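Local coordinates for protein peptide ABC transporter permease (PDB 6EXS) that probably carries peptides across the cell membrane as a POT-family transporter and binds a thioalcohol-conjugated peptide, a precursor of human axillary malodour, at residues 39-42 / 43-46; 350-353 / 354-357; 170-174 / 175-179. One frame throughout, in Å; residues are numbered along the deposited sequence.

Interaction 1 of 3, residues 39-42 / 43-46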
loop_
_atom_site.group_PDB
_atom_site.type_symbol
_atom_site.label_atom_id
_atom_site.label_comp_id
_atom_site.label_asym_id
_atom_site.label_seq_id
_atom_site.Cartn_x
_atom_site.Cartn_y
_atom_site.Cartn_z
ATOM N N LEU A 39 3.737 -14.185 4.620
ATOM C CA LEU A 39 3.114 -14.730 3.405
ATOM C C LEU A 39 4.101 -15.156 2.318
ATOM O O LEU A 39 3.933 -16.252 1.785
ATOM C CB LEU A 39 2.040 -13.793 2.820
ATOM C CG LEU A 39 0.954 -14.479 1.969
ATOM C CD1 LEU A 39 0.001 -15.308 2.828
ATOM C CD2 LEU A 39 0.156 -13.451 1.176
ATOM N N ILE A 40 5.126 -14.339 2.009
ATOM C CA ILE A 40 6.098 -14.667 0.956
ATOM C C ILE A 40 6.846 -15.975 1.269
ATOM O O ILE A 40 6.912 -16.839 0.400
ATOM C CB ILE A 40 7.052 -13.477 0.590
ATOM C CG1 ILE A 40 7.996 -13.827 -0.607
ATOM C CG2 ILE A 40 7.842 -12.916 1.802
ATOM C CD1 ILE A 40 7.343 -14.027 -1.975
ATOM N N PHE A 41 7.332 -16.149 2.511
ATOM C CA PHE A 41 8.051 -17.353 2.934
ATOM C C PHE A 41 7.133 -18.555 3.040
ATOM O O PHE A 41 7.491 -19.623 2.550
ATOM C CB PHE A 41 8.834 -17.106 4.223
ATOM C CG PHE A 41 9.698 -15.880 4.094
ATOM C CD1 PHE A 41 10.767 -15.854 3.206
ATOM C CD2 PHE A 41 9.390 -14.718 4.796
ATOM C CE1 PHE A 41 11.524 -14.700 3.041
ATOM C CE2 PHE A 41 10.162 -13.573 4.646
ATOM C CZ PHE A 41 11.210 -13.561 3.754
ATOM N N TYR A 42 5.925 -18.365 3.606
ATOM C CA TYR A 42 4.911 -19.411 3.717
ATOM C C TYR A 42 4.568 -20.000 2.333
ATOM O O TYR A 42 4.419 -21.207 2.218
ATOM C CB TYR A 42 3.651 -18.845 4.381
ATOM C CG TYR A 42 2.491 -19.811 4.447
ATOM C CD1 TYR A 42 2.617 -21.040 5.096
ATOM C CD2 TYR A 42 1.250 -19.480 3.911
ATOM C CE1 TYR A 42 1.538 -21.915 5.202
ATOM C CE2 TYR A 42 0.160 -20.347 4.015
ATOM C CZ TYR A 42 0.311 -21.567 4.661
ATOM O OH TYR A 42 -0.752 -22.432 4.769
ATOM N N MET A 43 4.480 -19.154 1.286
ATOM C CA MET A 43 4.186 -19.593 -0.080
ATOM C C MET A 43 5.308 -20.410 -0.756
ATOM O O MET A 43 5.026 -21.512 -1.240
ATOM C CB MET A 43 3.784 -18.404 -0.959
ATOM C CG MET A 43 2.429 -17.845 -0.609
ATOM S SD MET A 43 1.842 -16.660 -1.822
ATOM C CE MET A 43 2.793 -15.231 -1.387
ATOM N N TYR A 44 6.559 -19.877 -0.831
ATOM C CA TYR A 44 7.613 -20.587 -1.559
ATOM C C TYR A 44 8.415 -21.586 -0.712
ATOM O O TYR A 44 9.109 -22.429 -1.302
ATOM C CB TYR A 44 8.542 -19.636 -2.342
ATOM C CG TYR A 44 9.705 -19.044 -1.577
ATOM C CD1 TYR A 44 9.548 -17.891 -0.820
ATOM C CD2 TYR A 44 10.988 -19.574 -1.697
ATOM C CE1 TYR A 44 10.618 -17.323 -0.136
ATOM C CE2 TYR A 44 12.074 -18.998 -1.039
ATOM C CZ TYR A 44 11.880 -17.876 -0.251
ATOM O OH TYR A 44 12.925 -17.294 0.423
ATOM N N PHE A 45 8.295 -21.554 0.638
ATOM C CA PHE A 45 8.991 -22.558 1.456
ATOM C C PHE A 45 8.382 -23.937 1.144
ATOM O O PHE A 45 7.178 -24.027 0.873
ATOM C CB PHE A 45 8.930 -22.256 2.970
ATOM C CG PHE A 45 9.905 -21.241 3.550
ATOM C CD1 PHE A 45 10.643 -20.398 2.720
ATOM C CD2 PHE A 45 10.059 -21.107 4.930
ATOM C CE1 PHE A 45 11.529 -19.452 3.262
ATOM C CE2 PHE A 45 10.953 -20.172 5.470
ATOM C CZ PHE A 45 11.684 -19.356 4.632
ATOM N N ALA A 46 9.228 -24.995 1.126
ATOM C CA ALA A 46 8.815 -26.368 0.843
ATOM C C ALA A 46 7.749 -26.881 1.816
ATOM O O ALA A 46 7.630 -26.356 2.926
ATOM C CB ALA A 46 10.030 -27.284 0.867
#
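Phe41, on the last turn of helix 16-44, packs alongside Phe45, the first residue beyond it; the helix is one of the long helices of this major facilitator superfamily (MFS) transporter. Followed outward, Phe41 meets its neighbours atom by atom. Its CB lies over one face of the Phe45 ring in a CH-pi contact, 3.7 Å from the ring centroid. CG lies at the same ring's CZ, and CD1 touches both later aromatics, 3.7 Å from Tyr44 CE1 and from Phe45 CE1. Farther out, Phe41 CE1 nears Tyr44 OH, a hydroxyl that sits at the ring's edge in its plane. The Phe41 and Phe45 rings meet obliquely, their planes 51° apart. Tyr44 reaches this group because its CG lies between the backbone N and the carbonyl carbon (chi1 86°), which swings the ring back along the helix. Phe45, the first residue to leave helical angles, still donates from N to Phe41 O at 2.8 Å. Leu314 covers Phe41 and Tyr44, while Phe178 packs on Phe45. Around the helix, Met43 runs back over Leu39, bent at chi3 so that its CE ends 3.9 Å from Leu39 CG and 3.5 Å from Leu39 O.

Interaction 2 of 3, residues 350-353 / 354-357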
loop_
_atom_site.group_PDB
_atom_site.type_symbol
_atom_site.label_atom_id
_atom_site.label_comp_id
_atom_site.label_asym_id
_atom_site.label_seq_id
_atom_site.Cartn_x
_atom_site.Cartn_y
_atom_site.Cartn_z
ATOM N N ILE A 350 12.552 15.583 8.298
ATOM C CA ILE A 350 12.382 16.086 6.918
ATOM C C ILE A 350 11.313 17.218 6.877
ATOM O O ILE A 350 11.521 18.224 6.194
ATOM C CB ILE A 350 12.068 14.915 5.915
ATOM C CG1 ILE A 350 13.150 13.781 5.928
ATOM C CG2 ILE A 350 11.803 15.400 4.483
ATOM C CD1 ILE A 350 14.670 14.160 5.688
ATOM N N SER A 351 10.204 17.055 7.645
ATOM C CA SER A 351 9.090 18.000 7.782
ATOM C C SER A 351 9.566 19.367 8.291
ATOM O O SER A 351 8.982 20.399 7.932
ATOM C CB SER A 351 8.029 17.429 8.716
ATOM O OG SER A 351 6.986 18.356 8.976
ATOM N N MET A 352 10.626 19.362 9.126
ATOM C CA MET A 352 11.251 20.567 9.659
ATOM C C MET A 352 12.256 21.173 8.667
ATOM O O MET A 352 12.349 22.399 8.586
ATOM C CB MET A 352 11.875 20.314 11.038
ATOM C CG MET A 352 10.859 20.355 12.174
ATOM S SD MET A 352 10.075 21.982 12.424
ATOM C CE MET A 352 8.385 21.621 11.896
ATOM N N ILE A 353 12.970 20.319 7.887
ATOM C CA ILE A 353 13.928 20.743 6.852
ATOM C C ILE A 353 13.198 21.608 5.805
ATOM O O ILE A 353 13.668 22.710 5.507
ATOM C CB ILE A 353 14.703 19.541 6.213
ATOM C CG1 ILE A 353 15.418 18.644 7.271
ATOM C CG2 ILE A 353 15.676 19.987 5.113
ATOM C CD1 ILE A 353 16.455 19.318 8.259
ATOM N N TRP A 354 12.030 21.129 5.295
ATOM C CA TRP A 354 11.202 21.857 4.323
ATOM C C TRP A 354 10.587 23.129 4.926
ATOM O O TRP A 354 10.484 24.135 4.222
ATOM C CB TRP A 354 10.071 20.983 3.741
ATOM C CG TRP A 354 10.444 19.677 3.086
ATOM C CD1 TRP A 354 9.685 18.544 3.064
ATOM C CD2 TRP A 354 11.598 19.399 2.270
ATOM N NE1 TRP A 354 10.303 17.568 2.317
ATOM C CE2 TRP A 354 11.486 18.060 1.829
ATOM C CE3 TRP A 354 12.740 20.135 1.905
ATOM C CZ2 TRP A 354 12.461 17.448 1.033
ATOM C CZ3 TRP A 354 13.717 19.518 1.140
ATOM C CH2 TRP A 354 13.558 18.201 0.687
ATOM N N LEU A 355 10.161 23.075 6.211
ATOM C CA LEU A 355 9.551 24.209 6.923
ATOM C C LEU A 355 10.543 25.356 7.151
ATOM O O LEU A 355 10.142 26.522 7.108
ATOM C CB LEU A 355 8.926 23.765 8.250
ATOM C CG LEU A 355 7.776 24.626 8.748
ATOM C CD1 LEU A 355 6.536 23.790 8.980
ATOM C CD2 LEU A 355 8.168 25.398 10.000
ATOM N N LYS A 356 11.832 25.022 7.378
ATOM C CA LYS A 356 12.898 26.011 7.567
ATOM C C LYS A 356 13.276 26.690 6.237
ATOM O O LYS A 356 13.619 27.875 6.237
ATOM C CB LYS A 356 14.120 25.403 8.288
ATOM C CG LYS A 356 13.890 25.096 9.778
ATOM C CD LYS A 356 13.749 26.355 10.639
ATOM C CE LYS A 356 13.286 26.065 12.043
ATOM N NZ LYS A 356 13.036 27.322 12.799
ATOM N N MET A 357 13.165 25.947 5.107
ATOM C CA MET A 357 13.421 26.442 3.748
ATOM C C MET A 357 12.272 27.347 3.279
ATOM O O MET A 357 12.491 28.210 2.431
ATOM C CB MET A 357 13.615 25.280 2.761
ATOM C CG MET A 357 14.974 24.625 2.846
ATOM S SD MET A 357 15.225 23.342 1.592
ATOM C CE MET A 357 15.714 24.341 0.191
#
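Trp354 lays its indole over the preceding turn, where the carbonyl oxygen of Ile350 lies beneath one ring face, 3.5 Å from the plane and offset toward the rim. The same oxygen accepts the backbone N of Trp354 at 3.1 Å in a nearly straight bond (N-H...O 167°), which ties the root of the indole to the atom its face covers. Ile350 completes the seat with its CG2 methyl, which is 3.4 Å from Trp354 NE1 and also near CE2; the two side chains run alongside each other. With CG1 beside the backbone N (chi1 -56°), CG2 is anti to that N, and this branch meets the indole. Lys367 makes a cation-pi contact with Trp354, and Gln361 and Pro362 pack against it. Ile353 takes part mainly through its backbone: its O receives a weak bond from Met357 N at 3.3 Å, and Met357 CG lies 3.5 Å from that oxygen. On the surface, Met352 bends at chi2 and chi3 to bring CE within 4.1 Å of Leu355 CD1, while its O accepts Lys356 N at 2.9 Å. This i to i+4 bonding is that of the final alpha-helical turns of helix 338-357.

Interaction 3 of 3, residues 170-174 / 175-179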
loop_
_atom_site.group_PDB
_atom_site.type_symbol
_atom_site.label_atom_id
_atom_site.label_comp_id
_atom_site.label_asym_id
_atom_site.label_seq_id
_atom_site.Cartn_x
_atom_site.Cartn_y
_atom_site.Cartn_z
ATOM N N GLN A 170 8.758 -13.011 13.490
ATOM C CA GLN A 170 10.003 -13.636 13.047
ATOM C C GLN A 170 10.175 -15.000 13.710
ATOM O O GLN A 170 10.607 -15.941 13.040
ATOM C CB GLN A 170 11.219 -12.725 13.290
ATOM C CG GLN A 170 12.566 -13.321 12.836
ATOM C CD GLN A 170 12.583 -13.812 11.401
ATOM O OE1 GLN A 170 12.167 -13.117 10.469
ATOM N NE2 GLN A 170 13.154 -14.992 11.179
ATOM N N HIS A 171 9.765 -15.120 14.996
ATOM C CA HIS A 171 9.813 -16.364 15.770
ATOM C C HIS A 171 9.004 -17.480 15.106
ATOM O O HIS A 171 9.504 -18.595 14.999
ATOM C CB HIS A 171 9.330 -16.145 17.218
ATOM C CG HIS A 171 9.103 -17.423 17.972
ATOM N ND1 HIS A 171 10.165 -18.252 18.337
ATOM C CD2 HIS A 171 7.943 -18.004 18.361
ATOM C CE1 HIS A 171 9.618 -19.294 18.943
ATOM N NE2 HIS A 171 8.285 -19.195 18.984
ATOM N N PHE A 172 7.762 -17.175 14.657
ATOM C CA PHE A 172 6.870 -18.147 14.025
ATOM C C PHE A 172 7.397 -18.656 12.692
ATOM O O PHE A 172 7.184 -19.821 12.373
ATOM C CB PHE A 172 5.457 -17.596 13.906
ATOM C CG PHE A 172 4.764 -17.414 15.231
ATOM C CD1 PHE A 172 4.921 -16.240 15.961
ATOM C CD2 PHE A 172 3.932 -18.403 15.736
ATOM C CE1 PHE A 172 4.273 -16.066 17.182
ATOM C CE2 PHE A 172 3.271 -18.222 16.951
ATOM C CZ PHE A 172 3.446 -17.052 17.668
ATOM N N VAL A 173 8.120 -17.799 11.937
ATOM C CA VAL A 173 8.790 -18.169 10.681
ATOM C C VAL A 173 9.968 -19.093 11.050
ATOM O O VAL A 173 10.128 -20.143 10.423
ATOM C CB VAL A 173 9.260 -16.944 9.848
ATOM C CG1 VAL A 173 9.776 -17.376 8.476
ATOM C CG2 VAL A 173 8.144 -15.912 9.699
ATOM N N ASP A 174 10.753 -18.729 12.096
ATOM C CA ASP A 174 11.891 -19.531 12.580
ATOM C C ASP A 174 11.498 -20.965 12.981
ATOM O O ASP A 174 12.158 -21.905 12.549
ATOM C CB ASP A 174 12.615 -18.821 13.742
ATOM C CG ASP A 174 13.464 -17.625 13.344
ATOM O OD1 ASP A 174 13.818 -17.516 12.151
ATOM O OD2 ASP A 174 13.823 -16.827 14.243
ATOM N N ILE A 175 10.421 -21.136 13.777
ATOM C CA ILE A 175 9.934 -22.454 14.214
ATOM C C ILE A 175 8.994 -23.099 13.174
ATOM O O ILE A 175 8.513 -24.212 13.401
ATOM C CB ILE A 175 9.311 -22.442 15.652
ATOM C CG1 ILE A 175 8.020 -21.584 15.724
ATOM C CG2 ILE A 175 10.345 -22.030 16.701
ATOM C CD1 ILE A 175 7.129 -21.823 16.936
ATOM N N ARG A 176 8.742 -22.405 12.042
ATOM C CA ARG A 176 7.894 -22.853 10.916
ATOM C C ARG A 176 6.406 -23.069 11.328
ATOM O O ARG A 176 5.703 -23.908 10.762
ATOM C CB ARG A 176 8.494 -24.102 10.196
ATOM C CG ARG A 176 9.958 -23.973 9.750
ATOM C CD ARG A 176 10.129 -23.054 8.553
ATOM N NE ARG A 176 11.495 -23.087 8.025
ATOM C CZ ARG A 176 12.365 -22.082 8.095
ATOM N NH1 ARG A 176 13.573 -22.208 7.571
ATOM N NH2 ARG A 176 12.023 -20.935 8.665
ATOM N N ASN A 177 5.933 -22.278 12.301
ATOM C CA ASN A 177 4.553 -22.315 12.773
ATOM C C ASN A 177 3.820 -21.161 12.103
ATOM O O ASN A 177 3.597 -20.118 12.712
ATOM C CB ASN A 177 4.504 -22.231 14.311
ATOM C CG ASN A 177 3.143 -22.423 14.947
ATOM O OD1 ASN A 177 2.958 -22.136 16.129
ATOM N ND2 ASN A 177 2.152 -22.899 14.205
ATOM N N PHE A 178 3.500 -21.330 10.820
ATOM C CA PHE A 178 2.819 -20.299 10.037
ATOM C C PHE A 178 1.391 -20.109 10.509
ATOM O O PHE A 178 1.016 -18.973 10.821
ATOM C CB PHE A 178 2.925 -20.577 8.529
ATOM C CG PHE A 178 4.346 -20.515 8.002
ATOM C CD1 PHE A 178 4.999 -19.291 7.843
ATOM C CD2 PHE A 178 5.041 -21.680 7.684
ATOM C CE1 PHE A 178 6.315 -19.237 7.365
ATOM C CE2 PHE A 178 6.361 -21.624 7.209
ATOM C CZ PHE A 178 6.987 -20.405 7.057
ATOM N N HIS A 179 0.629 -21.221 10.674
ATOM C CA HIS A 179 -0.752 -21.179 11.175
ATOM C C HIS A 179 -0.880 -20.467 12.540
ATOM O O HIS A 179 -1.857 -19.746 12.756
ATOM C CB HIS A 179 -1.384 -22.569 11.218
ATOM C CG HIS A 179 -1.550 -23.193 9.871
ATOM N ND1 HIS A 179 -1.930 -22.448 8.769
ATOM C CD2 HIS A 179 -1.404 -24.483 9.497
ATOM C CE1 HIS A 179 -1.984 -23.301 7.763
ATOM N NE2 HIS A 179 -1.686 -24.538 8.155
#
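Val173 O is gripped by two donors from Arg176. The guanidinium NH2 reaches it at 2.7 Å, with the oxygen at the guanidinium edge and in its plane, while the backbone N of Arg176 comes in at 3.1 Å from the opposite face of the carbonyl plane. The bend at chi2 (-73°) turns the arginine back over its own turn, and a further bond from NE to Gln49 OE1 helps fix the guanidinium. Asn177 N donates to Phe172 O at 2.8 Å, in the carbonyl plane, and Ile175 N closes the last regular turn on His171 O. With Arg176 at positive phi (63°), the backbone bonds Asn177 N to Phe172 O and Arg176 N to Val173 O make a Schellman motif at the end of helix 147-174, after which Asn177 occupies the N-cap position of helix 178-204; the short connection thus joins two helices of the MFS fold. Earlier in the turn, Gln170 NE2 donates to Asp174 OD1 at 2.8 Å, approaching from above the carboxylate plane, and Asp174 OD2 forms a salt bridge with Arg329. Ile175 crosses the His171 imidazole obliquely, with CG1 over one face and CD1 3.5 Å from NE2. Phe172 runs beside Asn177, whose backbone O lies at the ring edge, 3.5 Å from Phe172 CD2. On the inner side, Val173 CG1 meets Phe178 CE1 at 4.1 Å, and Met38 of helix 16-44 packs on both residues.

Overall arrangement
Along the chain the order is interaction 1, interaction 3, interaction 2. The first two are neighbours, with centres about 11 Å apart on the same side of the chain's centre. There the end of helix 16-44 packs against the turn between helices 147-174 and 178-204: Tyr42 CD1 comes within 3.4 Å of Phe178 CG, and Phe45 CE2 lies 3.5 Å from Arg176 NH2. Interaction 2, at the end of helix 338-357, is about 42 Å from the centre of either and touches neither. Interactions 1 and 2 lie on opposite sides of the chain's centre. Helices 16-44, 147-174 and 338-357 each also contribute residues to the conjugated-peptide pocket, so all three contacts finish pocket-lining helices.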